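Local coordinates for protein NEQ263 (Nanoarchaeum equitans Kin4-M, PDB 5BN3) that probably binds ATP as the NeqB subunit of an unusual ATP synthase core complex, which it forms together with NeqA, at residues Y69-N75 against M183-I189; F74-G78 against I197-T202; A152-I158 against R219-L224; P203-T208 against S261-R265. All coordinates share one frame; numbering follows the deposited sequence.

In the fold
All four contacts belong to one continuous body built around the parallel sheet of the P-loop-type nucleotide-binding domain. Contact 1 joins strand 73-75 to strand 185-190, and contact 3 joins strands 156-162 and 220-226; strands 185-190 and 156-162 are themselves neighbours, so the two contacts touch, with centres about 12 Å apart. Contacts 2 and 4 lie on successive turns of helix 196-215, again with centres about 12 Å apart. Along the chain, contacts 1 and 2 start from the same early stretch and contact 1 closes before contact 4 opens, whereas contact 3 alternates with each of the others. Strand 73-75 and the turn after it are thereby tied both to strand 185-190 and to helix 196-215.

Contact 1. Residues Y69-N75 against M183-I189; sequences YIGGIFN and MNSAIFI
F188 ties the two segments together on the tightly packed side. Its CD2 lies 3.7 Å from F74 CB, and its CZ is 3.8 Å from Y69 CD2. The F74 and F188 side chains run side by side, their ring planes 24° apart but slid until they barely overlap, while the Y69 side chain crosses that of F188 at about a right angle, their rings oblique. Because Y69 CD2 also sits over a face of F74, the three rings make an aromatic cluster. With F188 CG beside its own backbone N (chi1 -61°), the ring edge lies in plane with N75 O. A serine here would probably open a gap beside F74 CB and leave Y69 CD2 without this neighbour. Beneath this cluster the strands pair in parallel, F74 N giving a 2.7 Å bond to I187 O and I189 N one of 2.8 Å to F74 O, which adds strand 73-75 to the domain's parallel sheet next to strand 185-190. On the other face I73 CG2 meets I189 CD1 at 3.9 Å, where I173 of helix 166-178 also packs. The opposite end is looser and more exposed. There Y69 to G72 form a type II turn, G71 with positive phi, whose G71 N still bonds S185 O. A water bridges G72 O and S185 O, and I70 CG2 merely rests 3.4 Å from M183 O.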
loop_
_atom_site.group_PDB
_atom_site.type_symbol
_atom_site.label_atom_id
_atom_site.label_comp_id
_atom_site.label_asym_id
_atom_site.label_seq_id
_atom_site.Cartn_x
_atom_site.Cartn_y
_atom_site.Cartn_z
ATOM N N TYR B 69 -6.504 -20.407 43.502
ATOM C CA TYR B 69 -5.797 -19.396 42.715
ATOM C C TYR B 69 -5.930 -18.007 43.326
ATOM O O TYR B 69 -5.051 -17.160 43.167
ATOM C CB TYR B 69 -6.321 -19.372 41.276
ATOM C CG TYR B 69 -5.968 -20.598 40.474
ATOM C CD1 TYR B 69 -6.797 -21.706 40.467
ATOM C CD2 TYR B 69 -4.807 -20.648 39.720
ATOM C CE1 TYR B 69 -6.480 -22.824 39.739
ATOM C CE2 TYR B 69 -4.481 -21.767 38.985
ATOM C CZ TYR B 69 -5.322 -22.853 38.999
ATOM O OH TYR B 69 -5.004 -23.972 38.270
ATOM N N ILE B 70 -7.039 -17.783 44.023
ATOM C CA ILE B 70 -7.315 -16.489 44.633
ATOM C C ILE B 70 -6.273 -16.160 45.702
ATOM O O ILE B 70 -6.091 -16.915 46.660
ATOM C CB ILE B 70 -8.734 -16.450 45.236
ATOM C CG1 ILE B 70 -9.762 -16.861 44.177
ATOM C CG2 ILE B 70 -9.048 -15.066 45.778
ATOM C CD1 ILE B 70 -11.194 -16.882 44.675
ATOM N N GLY B 71 -5.585 -15.036 45.523
ATOM C CA GLY B 71 -4.515 -14.639 46.422
ATOM C C GLY B 71 -3.142 -14.989 45.878
ATOM O O GLY B 71 -2.121 -14.674 46.494
ATOM N N GLY B 72 -3.116 -15.631 44.714
ATOM C CA GLY B 72 -1.867 -16.102 44.143
ATOM C C GLY B 72 -1.442 -15.433 42.849
ATOM O O GLY B 72 -2.226 -14.735 42.201
ATOM N N ILE B 73 -0.180 -15.653 42.485
ATOM C CA ILE B 73 0.396 -15.176 41.232
ATOM C C ILE B 73 0.938 -16.369 40.446
ATOM O O ILE B 73 1.665 -17.205 40.989
ATOM C CB ILE B 73 1.535 -14.170 41.484
ATOM C CG1 ILE B 73 1.011 -12.970 42.279
ATOM C CG2 ILE B 73 2.135 -13.699 40.170
ATOM C CD1 ILE B 73 2.072 -11.937 42.599
ATOM N N PHE B 74 0.579 -16.445 39.169
ATOM C CA PHE B 74 0.886 -17.615 38.349
ATOM C C PHE B 74 1.458 -17.187 37.002
ATOM O O PHE B 74 1.332 -16.023 36.619
ATOM C CB PHE B 74 -0.387 -18.448 38.141
ATOM C CG PHE B 74 -1.098 -18.805 39.422
ATOM C CD1 PHE B 74 -1.963 -17.903 40.032
ATOM C CD2 PHE B 74 -0.904 -20.043 40.016
ATOM C CE1 PHE B 74 -2.609 -18.227 41.213
ATOM C CE2 PHE B 74 -1.551 -20.373 41.197
ATOM C CZ PHE B 74 -2.401 -19.464 41.795
ATOM N N ASN B 75 2.088 -18.114 36.283
ATOM C CA ASN B 75 2.516 -17.814 34.917
ATOM C C ASN B 75 1.380 -18.042 33.919
ATOM O O ASN B 75 0.243 -18.296 34.318
ATOM C CB ASN B 75 3.785 -18.586 34.516
ATOM C CG ASN B 75 3.576 -20.096 34.460
ATOM O OD1 ASN B 75 2.452 -20.594 34.529
ATOM N ND2 ASN B 75 4.674 -20.832 34.322
ATOM N N MET B 183 -5.473 -10.003 48.007
ATOM C CA MET B 183 -5.898 -11.279 48.577
ATOM C C MET B 183 -7.123 -11.849 47.869
ATOM O O MET B 183 -7.364 -13.058 47.902
ATOM C CB MET B 183 -6.160 -11.151 50.081
ATOM C CG MET B 183 -4.982 -10.605 50.869
ATOM S SD MET B 183 -5.051 -11.022 52.624
ATOM C CE MET B 183 -4.757 -12.789 52.564
ATOM N N ASN B 184 -7.898 -10.978 47.231
ATOM C CA ASN B 184 -9.030 -11.429 46.430
ATOM C C ASN B 184 -8.755 -11.236 44.942
ATOM O O ASN B 184 -9.616 -10.780 44.185
ATOM C CB ASN B 184 -10.318 -10.714 46.846
ATOM C CG ASN B 184 -11.567 -11.459 46.408
ATOM O OD1 ASN B 184 -11.498 -12.609 45.967
ATOM N ND2 ASN B 184 -12.717 -10.807 46.533
ATOM N N SER B 185 -7.542 -11.594 44.533
ATOM C CA SER B 185 -7.144 -11.501 43.136
ATOM C C SER B 185 -6.339 -12.722 42.710
ATOM O O SER B 185 -5.637 -13.329 43.521
ATOM C CB SER B 185 -6.326 -10.232 42.897
ATOM O OG SER B 185 -7.081 -9.079 43.218
ATOM N N ALA B 186 -6.459 -13.082 41.438
ATOM C CA ALA B 186 -5.615 -14.109 40.841
ATOM C C ALA B 186 -4.892 -13.475 39.664
ATOM O O ALA B 186 -5.527 -12.890 38.785
ATOM C CB ALA B 186 -6.444 -15.293 40.386
ATOM N N ILE B 187 -3.567 -13.581 39.649
ATOM C CA ILE B 187 -2.765 -12.906 38.635
ATOM C C ILE B 187 -1.999 -13.895 37.757
ATOM O O ILE B 187 -1.291 -14.772 38.259
ATOM C CB ILE B 187 -1.796 -11.895 39.286
ATOM C CG1 ILE B 187 -2.594 -10.830 40.048
ATOM C CG2 ILE B 187 -0.915 -11.238 38.242
ATOM C CD1 ILE B 187 -1.741 -9.860 40.837
ATOM N N PHE B 188 -2.152 -13.752 36.444
ATOM C CA PHE B 188 -1.482 -14.630 35.490
ATOM C C PHE B 188 -0.562 -13.814 34.592
ATOM O O PHE B 188 -1.000 -12.871 33.929
ATOM C CB PHE B 188 -2.513 -15.405 34.665
ATOM C CG PHE B 188 -3.398 -16.296 35.491
ATOM C CD1 PHE B 188 -4.578 -15.814 36.041
ATOM C CD2 PHE B 188 -3.044 -17.616 35.728
ATOM C CE1 PHE B 188 -5.390 -16.634 36.809
ATOM C CE2 PHE B 188 -3.851 -18.442 36.493
ATOM C CZ PHE B 188 -5.026 -17.951 37.035
ATOM N N ILE B 189 0.717 -14.177 34.581
ATOM C CA ILE B 189 1.734 -13.378 33.906
ATOM C C ILE B 189 2.567 -14.193 32.923
ATOM O O ILE B 189 3.179 -15.191 33.299
ATOM C CB ILE B 189 2.693 -12.734 34.934
ATOM C CG1 ILE B 189 1.919 -11.822 35.890
ATOM C CG2 ILE B 189 3.796 -11.955 34.232
ATOM C CD1 ILE B 189 2.719 -11.374 37.096
HETATM O O HOH W 1 -2.781 -12.488 43.790
#

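Contact 2. Residues F74-G78 against I197-T202; sequences FNGFG and IEKIYT
G76 is pressed so closely against the helix that a beta carbon would collide with both E198 O and T202 OG1; G76 CA lies 3.3 Å from T202 OG1. That hydroxyl turns back into its own helix, donating to E198 O over 2.7 Å. E198 grips the turn in two ways. Its CG is anti to the backbone N (chi1 -179°) and the chain beyond is extended, which carries the carboxylate out to G76. There OE2 accepts G76 N at 3.1 Å on its anti side, 23° out of the carboxylate plane. On the way, E198 CG passes over a face of the F77 ring, 4.1 Å from its centroid, in a CH-pi contact. I197 CG2 meets the ring edge 3.9 Å from F77 CZ, and Y201 CD2 also comes at the edge. N75 to G78 form a type I turn; N75 OD1 accepts F77 N from well above the amide plane, an Asx turn, and also takes E79 N. F44 stacks on F77 and I30 touches I197 and Y201, placing the contact where the N-terminal region meets helix 196-215. One glutamate offers an apolar stem to a phenyl ring and an acceptor to a backbone N-H, a bond that would probably favour its ionised form.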
loop_
_atom_site.group_PDB
_atom_site.type_symbol
_atom_site.label_atom_id
_atom_site.label_comp_id
_atom_site.label_asym_id
_atom_site.label_seq_id
_atom_site.Cartn_x
_atom_site.Cartn_y
_atom_site.Cartn_z
ATOM N N PHE B 74 0.579 -16.445 39.169
ATOM C CA PHE B 74 0.886 -17.615 38.349
ATOM C C PHE B 74 1.458 -17.187 37.002
ATOM O O PHE B 74 1.332 -16.023 36.619
ATOM C CB PHE B 74 -0.387 -18.448 38.141
ATOM C CG PHE B 74 -1.098 -18.805 39.422
ATOM C CD1 PHE B 74 -1.963 -17.903 40.032
ATOM C CD2 PHE B 74 -0.904 -20.043 40.016
ATOM C CE1 PHE B 74 -2.609 -18.227 41.213
ATOM C CE2 PHE B 74 -1.551 -20.373 41.197
ATOM C CZ PHE B 74 -2.401 -19.464 41.795
ATOM N N ASN B 75 2.088 -18.114 36.283
ATOM C CA ASN B 75 2.516 -17.814 34.917
ATOM C C ASN B 75 1.380 -18.042 33.919
ATOM O O ASN B 75 0.243 -18.296 34.318
ATOM C CB ASN B 75 3.785 -18.586 34.516
ATOM C CG ASN B 75 3.576 -20.096 34.460
ATOM O OD1 ASN B 75 2.452 -20.594 34.529
ATOM N ND2 ASN B 75 4.674 -20.832 34.322
ATOM N N GLY B 76 1.688 -17.966 32.628
ATOM C CA GLY B 76 0.671 -18.120 31.602
ATOM C C GLY B 76 0.063 -19.508 31.523
ATOM O O GLY B 76 -1.010 -19.688 30.945
ATOM N N PHE B 77 0.746 -20.493 32.100
ATOM C CA PHE B 77 0.247 -21.865 32.091
ATOM C C PHE B 77 -0.572 -22.171 33.344
ATOM O O PHE B 77 -1.123 -23.265 33.485
ATOM C CB PHE B 77 1.408 -22.854 31.966
ATOM C CG PHE B 77 2.204 -22.699 30.702
ATOM C CD1 PHE B 77 1.660 -23.052 29.476
ATOM C CD2 PHE B 77 3.505 -22.216 30.739
ATOM C CE1 PHE B 77 2.393 -22.916 28.309
ATOM C CE2 PHE B 77 4.244 -22.079 29.575
ATOM C CZ PHE B 77 3.685 -22.430 28.359
ATOM N N GLY B 78 -0.652 -21.203 34.251
ATOM C CA GLY B 78 -1.383 -21.390 35.492
ATOM C C GLY B 78 -0.535 -22.019 36.583
ATOM O O GLY B 78 -1.048 -22.414 37.633
ATOM N N ILE B 197 3.454 -19.712 22.962
ATOM C CA ILE B 197 2.409 -20.591 23.482
ATOM C C ILE B 197 1.976 -20.188 24.900
ATOM O O ILE B 197 0.803 -20.311 25.251
ATOM C CB ILE B 197 2.823 -22.090 23.424
ATOM C CG1 ILE B 197 1.622 -23.003 23.673
ATOM C CG2 ILE B 197 3.921 -22.400 24.427
ATOM C CD1 ILE B 197 0.651 -23.051 22.523
ATOM N N GLU B 198 2.910 -19.688 25.708
ATOM C CA GLU B 198 2.559 -19.230 27.050
ATOM C C GLU B 198 1.735 -17.947 26.980
ATOM O O GLU B 198 0.823 -17.734 27.783
ATOM C CB GLU B 198 3.807 -19.002 27.913
ATOM C CG GLU B 198 3.464 -18.545 29.330
ATOM C CD GLU B 198 4.671 -18.347 30.225
ATOM O OE1 GLU B 198 5.793 -18.746 29.840
ATOM O OE2 GLU B 198 4.492 -17.789 31.329
ATOM N N LYS B 199 2.061 -17.097 26.014
ATOM C CA LYS B 199 1.358 -15.831 25.847
ATOM C C LYS B 199 -0.108 -16.028 25.467
ATOM O O LYS B 199 -0.987 -15.374 26.023
ATOM C CB LYS B 199 2.064 -14.949 24.809
ATOM C CG LYS B 199 3.394 -14.361 25.280
ATOM C CD LYS B 199 3.866 -13.251 24.342
ATOM C CE LYS B 199 5.213 -12.680 24.769
ATOM N NZ LYS B 199 6.358 -13.531 24.351
ATOM N N ILE B 200 -0.379 -16.929 24.527
ATOM C CA ILE B 200 -1.760 -17.127 24.084
ATOM C C ILE B 200 -2.579 -17.969 25.061
ATOM O O ILE B 200 -3.808 -17.943 25.026
ATOM C CB ILE B 200 -1.861 -17.714 22.653
ATOM C CG1 ILE B 200 -1.327 -19.146 22.609
ATOM C CG2 ILE B 200 -1.142 -16.818 21.647
ATOM C CD1 ILE B 200 -1.897 -19.957 21.459
ATOM N N TYR B 201 -1.899 -18.712 25.930
ATOM C CA TYR B 201 -2.579 -19.481 26.972
ATOM C C TYR B 201 -2.944 -18.621 28.181
ATOM O O TYR B 201 -3.853 -18.960 28.936
ATOM C CB TYR B 201 -1.727 -20.679 27.411
ATOM C CG TYR B 201 -1.869 -21.897 26.525
ATOM C CD1 TYR B 201 -2.527 -21.820 25.306
ATOM C CD2 TYR B 201 -1.363 -23.127 26.919
ATOM C CE1 TYR B 201 -2.664 -22.933 24.499
ATOM C CE2 TYR B 201 -1.499 -24.246 26.119
ATOM C CZ TYR B 201 -2.150 -24.143 24.912
ATOM O OH TYR B 201 -2.287 -25.253 24.110
ATOM N N THR B 202 -2.237 -17.507 28.354
ATOM C CA THR B 202 -2.473 -16.617 29.497
ATOM C C THR B 202 -3.938 -16.182 29.651
ATOM O O THR B 202 -4.518 -16.362 30.722
ATOM C CB THR B 202 -1.539 -15.381 29.473
ATOM O OG1 THR B 202 -0.174 -15.815 29.462
ATOM C CG2 THR B 202 -1.780 -14.503 30.683
#

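Contact 3. Residues A152-I158 against R219-L224; sequences AKDKTII and RDVLVL
The R219 guanidinium reaches toward T156, whose OG1 stands obliquely to it, 4.0 Å from NH1, while a water lies in plane at its edge. This water accepts from T156 N and, weakly, from R219 NH1, linking the segments. A second flat group, the D154 carboxylate, takes K155 NZ in a salt bridge, 3.1 Å from OD2 on its syn side; V151 O also accepts NZ. K155 bends at its last torsion (chi4 62°), and its aliphatic part lies obliquely across D220, CE 3.8 Å from D220 CB. Strands 156-162 and 220-226 pair in parallel through three nearly straight bonds, among them I158 N to L222 O at 2.8 Å. Strand 220-226 follows strand 185-190 through helix 196-215, a right-handed beta-alpha-beta connection stepping over strand 156-162. L222 sends CD2 to A152 CB, 3.8 Å away, near helix 140-151; on the other face I158 CD1 meets V221 CG1 at 4.1 Å beneath helix 196-215. E67 pairs with R219, and D220 is held by S273 OG and a salt bridge to K126. The charges gather at one end with partners of their own, which probably keeps them ionised, and the paired strands are packed by apolar side chains.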
loop_
_atom_site.group_PDB
_atom_site.type_symbol
_atom_site.label_atom_id
_atom_site.label_comp_id
_atom_site.label_asym_id
_atom_site.label_seq_id
_atom_site.Cartn_x
_atom_site.Cartn_y
_atom_site.Cartn_z
ATOM N N ALA B 152 -14.930 -3.364 41.827
ATOM C CA ALA B 152 -14.608 -4.720 42.270
ATOM C C ALA B 152 -14.313 -4.824 43.765
ATOM O O ALA B 152 -13.537 -5.679 44.190
ATOM C CB ALA B 152 -13.443 -5.267 41.470
ATOM N N LYS B 153 -14.939 -3.958 44.557
ATOM C CA LYS B 153 -14.791 -3.987 46.011
ATOM C C LYS B 153 -15.362 -5.268 46.610
ATOM O O LYS B 153 -14.977 -5.687 47.704
ATOM C CB LYS B 153 -15.488 -2.771 46.627
ATOM C CG LYS B 153 -14.773 -1.454 46.357
ATOM C CD LYS B 153 -15.647 -0.245 46.670
ATOM C CE LYS B 153 -14.840 1.047 46.566
ATOM N NZ LYS B 153 -15.694 2.272 46.575
ATOM N N ASP B 154 -16.274 -5.888 45.871
ATOM C CA ASP B 154 -16.994 -7.065 46.331
ATOM C C ASP B 154 -16.702 -8.281 45.456
ATOM O O ASP B 154 -17.249 -9.361 45.683
ATOM C CB ASP B 154 -18.491 -6.777 46.282
ATOM C CG ASP B 154 -18.902 -6.094 44.990
ATOM O OD1 ASP B 154 -18.217 -5.130 44.582
ATOM O OD2 ASP B 154 -19.901 -6.523 44.375
ATOM N N LYS B 155 -15.838 -8.105 44.460
ATOM C CA LYS B 155 -15.626 -9.128 43.443
ATOM C C LYS B 155 -14.189 -9.646 43.391
ATOM O O LYS B 155 -13.252 -8.955 43.791
ATOM C CB LYS B 155 -16.021 -8.581 42.065
ATOM C CG LYS B 155 -17.402 -7.942 42.009
ATOM C CD LYS B 155 -17.680 -7.360 40.630
ATOM C CE LYS B 155 -19.043 -6.694 40.567
ATOM N NZ LYS B 155 -19.146 -5.542 41.499
ATOM N N THR B 156 -14.028 -10.867 42.891
ATOM C CA THR B 156 -12.704 -11.398 42.594
ATOM C C THR B 156 -12.169 -10.708 41.341
ATOM O O THR B 156 -12.873 -10.602 40.334
ATOM C CB THR B 156 -12.754 -12.917 42.343
ATOM O OG1 THR B 156 -13.275 -13.582 43.502
ATOM C CG2 THR B 156 -11.366 -13.455 42.042
ATOM N N ILE B 157 -10.933 -10.223 41.405
ATOM C CA ILE B 157 -10.289 -9.639 40.233
ATOM C C ILE B 157 -9.313 -10.640 39.632
ATOM O O ILE B 157 -8.462 -11.183 40.333
ATOM C CB ILE B 157 -9.526 -8.350 40.592
ATOM C CG1 ILE B 157 -10.496 -7.286 41.110
ATOM C CG2 ILE B 157 -8.776 -7.814 39.383
ATOM C CD1 ILE B 157 -9.817 -6.013 41.564
ATOM N N ILE B 158 -9.439 -10.894 38.335
ATOM C CA ILE B 158 -8.457 -11.716 37.637
ATOM C C ILE B 158 -7.697 -10.857 36.632
ATOM O O ILE B 158 -8.295 -10.226 35.757
ATOM C CB ILE B 158 -9.108 -12.926 36.943
ATOM C CG1 ILE B 158 -9.801 -13.807 37.986
ATOM C CG2 ILE B 158 -8.067 -13.733 36.181
ATOM C CD1 ILE B 158 -10.480 -15.028 37.411
ATOM N N ARG B 219 -20.296 -16.327 41.409
ATOM C CA ARG B 219 -19.715 -15.040 41.790
ATOM C C ARG B 219 -19.774 -14.021 40.660
ATOM O O ARG B 219 -19.947 -14.376 39.492
ATOM C CB ARG B 219 -18.248 -15.212 42.196
ATOM C CG ARG B 219 -17.996 -16.123 43.385
ATOM C CD ARG B 219 -16.498 -16.343 43.566
ATOM N NE ARG B 219 -16.177 -17.162 44.733
ATOM C CZ ARG B 219 -15.820 -16.670 45.915
ATOM N NH1 ARG B 219 -15.737 -15.359 46.091
ATOM N NH2 ARG B 219 -15.546 -17.488 46.921
ATOM N N ASP B 220 -19.628 -12.750 41.020
ATOM C CA ASP B 220 -19.389 -11.703 40.039
ATOM C C ASP B 220 -17.882 -11.513 39.936
ATOM O O ASP B 220 -17.204 -11.324 40.946
ATOM C CB ASP B 220 -20.072 -10.400 40.461
ATOM C CG ASP B 220 -21.585 -10.483 40.385
ATOM O OD1 ASP B 220 -22.099 -11.162 39.471
ATOM O OD2 ASP B 220 -22.262 -9.872 41.240
ATOM N N VAL B 221 -17.356 -11.585 38.718
ATOM C CA VAL B 221 -15.916 -11.541 38.502
ATOM C C VAL B 221 -15.523 -10.390 37.575
ATOM O O VAL B 221 -16.229 -10.097 36.607
ATOM C CB VAL B 221 -15.411 -12.883 37.917
ATOM C CG1 VAL B 221 -13.928 -12.819 37.603
ATOM C CG2 VAL B 221 -15.688 -14.016 38.887
ATOM N N LEU B 222 -14.414 -9.725 37.889
ATOM C CA LEU B 222 -13.847 -8.716 37.000
ATOM C C LEU B 222 -12.546 -9.229 36.391
ATOM O O LEU B 222 -11.610 -9.585 37.112
ATOM C CB LEU B 222 -13.580 -7.411 37.755
ATOM C CG LEU B 222 -12.852 -6.342 36.937
ATOM C CD1 LEU B 222 -13.729 -5.891 35.788
ATOM C CD2 LEU B 222 -12.444 -5.155 37.801
ATOM N N VAL B 223 -12.486 -9.272 35.065
ATOM C CA VAL B 223 -11.271 -9.702 34.384
ATOM C C VAL B 223 -10.624 -8.544 33.629
ATOM O O VAL B 223 -11.259 -7.909 32.784
ATOM C CB VAL B 223 -11.534 -10.869 33.413
ATOM C CG1 VAL B 223 -10.228 -11.339 32.789
ATOM C CG2 VAL B 223 -12.200 -12.018 34.138
ATOM N N LEU B 224 -9.363 -8.270 33.954
ATOM C CA LEU B 224 -8.573 -7.273 33.241
ATOM C C LEU B 224 -7.480 -7.986 32.449
ATOM O O LEU B 224 -6.785 -8.850 32.989
ATOM C CB LEU B 224 -7.930 -6.297 34.231
ATOM C CG LEU B 224 -8.832 -5.623 35.268
ATOM C CD1 LEU B 224 -8.004 -4.819 36.258
ATOM C CD2 LEU B 224 -9.845 -4.729 34.588
HETATM O O HOH W 2 -16.372 -12.758 44.094
#

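Contact 4. Residues P203-T208 against S261-R265; sequences PRVALT and SIYER
R204 and L207 face I262 and R265, the CA atoms of L207 and R265 being 6.9 Å apart. Within the nucleotide-binding domain, helix 196-215 packs here against the C-terminal end of helix 255-263 and the loop that follows, and M225 of strand 220-226 touches P203, L207 and I262 from the sheet. P203, at a kink in its helix, sets CG 3.5 Å from I262 CD1. L207 crosses I262 at about a right angle, its CD1 3.6 Å from I262 CG2. R265 bends at chi3 (78°), which turns its guanidinium back over L207, whose CB lies over the centre of one face. At the edge of that group NH2 donates to T208 OG1 at 3.0 Å, the hydroxyl 18° out of plane. T208 OG1 itself donates to R204 O over 2.7 Å, from the face of that carbonyl opposite to T208 N. E211 pairs with R265 NH2 and I94 O accepts from NH1. A leucine in place of R265 would probably leave E211 without its countercharge and T208 OG1 without this donor. R265 O, 3.5 Å from L207 CD2, is buried here and has no partner in the model.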
loop_
_atom_site.group_PDB
_atom_site.type_symbol
_atom_site.label_atom_id
_atom_site.label_comp_id
_atom_site.label_asym_id
_atom_site.label_seq_id
_atom_site.Cartn_x
_atom_site.Cartn_y
_atom_site.Cartn_z
ATOM N N PRO B 203 -4.551 -15.621 28.588
ATOM C CA PRO B 203 -5.948 -15.230 28.793
ATOM C C PRO B 203 -6.874 -16.436 28.895
ATOM O O PRO B 203 -7.947 -16.316 29.478
ATOM C CB PRO B 203 -6.272 -14.422 27.533
ATOM C CG PRO B 203 -5.355 -14.975 26.494
ATOM C CD PRO B 203 -4.083 -15.286 27.227
ATOM N N ARG B 204 -6.471 -17.573 28.335
ATOM C CA ARG B 204 -7.306 -18.772 28.360
ATOM C C ARG B 204 -7.392 -19.411 29.746
ATOM O O ARG B 204 -8.469 -19.831 30.173
ATOM C CB ARG B 204 -6.820 -19.789 27.319
ATOM C CG ARG B 204 -7.181 -19.420 25.882
ATOM C CD ARG B 204 -6.598 -20.399 24.876
ATOM N NE ARG B 204 -7.184 -20.226 23.547
ATOM C CZ ARG B 204 -6.722 -19.387 22.625
ATOM N NH1 ARG B 204 -5.659 -18.638 22.880
ATOM N NH2 ARG B 204 -7.324 -19.297 21.448
ATOM N N VAL B 205 -6.265 -19.486 30.451
ATOM C CA VAL B 205 -6.284 -20.034 31.805
ATOM C C VAL B 205 -6.987 -19.070 32.761
ATOM O O VAL B 205 -7.685 -19.495 33.678
ATOM C CB VAL B 205 -4.861 -20.409 32.329
ATOM C CG1 VAL B 205 -4.130 -21.276 31.320
ATOM C CG2 VAL B 205 -4.039 -19.172 32.630
ATOM N N ALA B 206 -6.817 -17.772 32.525
ATOM C CA ALA B 206 -7.454 -16.750 33.350
ATOM C C ALA B 206 -8.972 -16.778 33.203
ATOM O O ALA B 206 -9.707 -16.632 34.184
ATOM C CB ALA B 206 -6.915 -15.376 32.992
ATOM N N LEU B 207 -9.439 -16.945 31.970
ATOM C CA LEU B 207 -10.873 -17.013 31.700
ATOM C C LEU B 207 -11.488 -18.361 32.079
ATOM O O LEU B 207 -12.672 -18.436 32.407
ATOM C CB LEU B 207 -11.158 -16.681 30.233
ATOM C CG LEU B 207 -11.020 -15.198 29.886
ATOM C CD1 LEU B 207 -11.054 -14.990 28.387
ATOM C CD2 LEU B 207 -12.132 -14.415 30.547
ATOM N N THR B 208 -10.690 -19.426 32.027
ATOM C CA THR B 208 -11.146 -20.726 32.508
ATOM C C THR B 208 -11.432 -20.641 34.005
ATOM O O THR B 208 -12.444 -21.156 34.482
ATOM C CB THR B 208 -10.110 -21.832 32.232
ATOM O OG1 THR B 208 -9.955 -21.997 30.817
ATOM C CG2 THR B 208 -10.559 -23.151 32.840
ATOM N N SER B 261 -12.963 -15.802 20.540
ATOM C CA SER B 261 -12.947 -16.989 21.395
ATOM C C SER B 261 -12.443 -16.650 22.795
ATOM O O SER B 261 -12.542 -17.459 23.717
ATOM C CB SER B 261 -12.087 -18.092 20.777
ATOM O OG SER B 261 -10.711 -17.843 20.993
ATOM N N ILE B 262 -11.899 -15.445 22.944
ATOM C CA ILE B 262 -11.494 -14.926 24.242
ATOM C C ILE B 262 -12.523 -13.930 24.788
ATOM O O ILE B 262 -13.021 -14.096 25.902
ATOM C CB ILE B 262 -10.115 -14.254 24.145
ATOM C CG1 ILE B 262 -9.041 -15.309 23.883
ATOM C CG2 ILE B 262 -9.784 -13.489 25.410
ATOM C CD1 ILE B 262 -7.671 -14.737 23.815
ATOM N N TYR B 263 -12.840 -12.902 24.000
ATOM C CA TYR B 263 -13.735 -11.830 24.444
ATOM C C TYR B 263 -15.142 -12.317 24.800
ATOM O O TYR B 263 -15.767 -11.793 25.723
ATOM C CB TYR B 263 -13.832 -10.736 23.374
ATOM C CG TYR B 263 -12.531 -10.035 23.042
ATOM C CD1 TYR B 263 -11.506 -9.933 23.973
ATOM C CD2 TYR B 263 -12.336 -9.465 21.792
ATOM C CE1 TYR B 263 -10.323 -9.283 23.661
ATOM C CE2 TYR B 263 -11.158 -8.816 21.474
ATOM C CZ TYR B 263 -10.159 -8.728 22.410
ATOM O OH TYR B 263 -8.989 -8.080 22.087
ATOM N N GLU B 264 -15.640 -13.309 24.067
ATOM C CA GLU B 264 -17.004 -13.804 24.274
ATOM C C GLU B 264 -17.136 -14.737 25.475
ATOM O O GLU B 264 -18.241 -15.168 25.814
ATOM C CB GLU B 264 -17.532 -14.486 23.006
ATOM C CG GLU B 264 -17.848 -13.517 21.872
ATOM C CD GLU B 264 -19.179 -12.803 22.054
ATOM O OE1 GLU B 264 -19.244 -11.585 21.779
ATOM O OE2 GLU B 264 -20.167 -13.457 22.449
ATOM N N ARG B 265 -16.014 -15.047 26.116
ATOM C CA ARG B 265 -16.046 -15.796 27.370
ATOM C C ARG B 265 -16.244 -14.809 28.514
ATOM O O ARG B 265 -15.411 -14.685 29.415
ATOM C CB ARG B 265 -14.767 -16.616 27.557
ATOM C CG ARG B 265 -14.616 -17.739 26.533
ATOM C CD ARG B 265 -13.287 -18.462 26.675
ATOM N NE ARG B 265 -13.273 -19.405 27.793
ATOM C CZ ARG B 265 -12.216 -20.132 28.145
ATOM N NH1 ARG B 265 -11.081 -20.024 27.470
ATOM N NH2 ARG B 265 -12.293 -20.963 29.173
#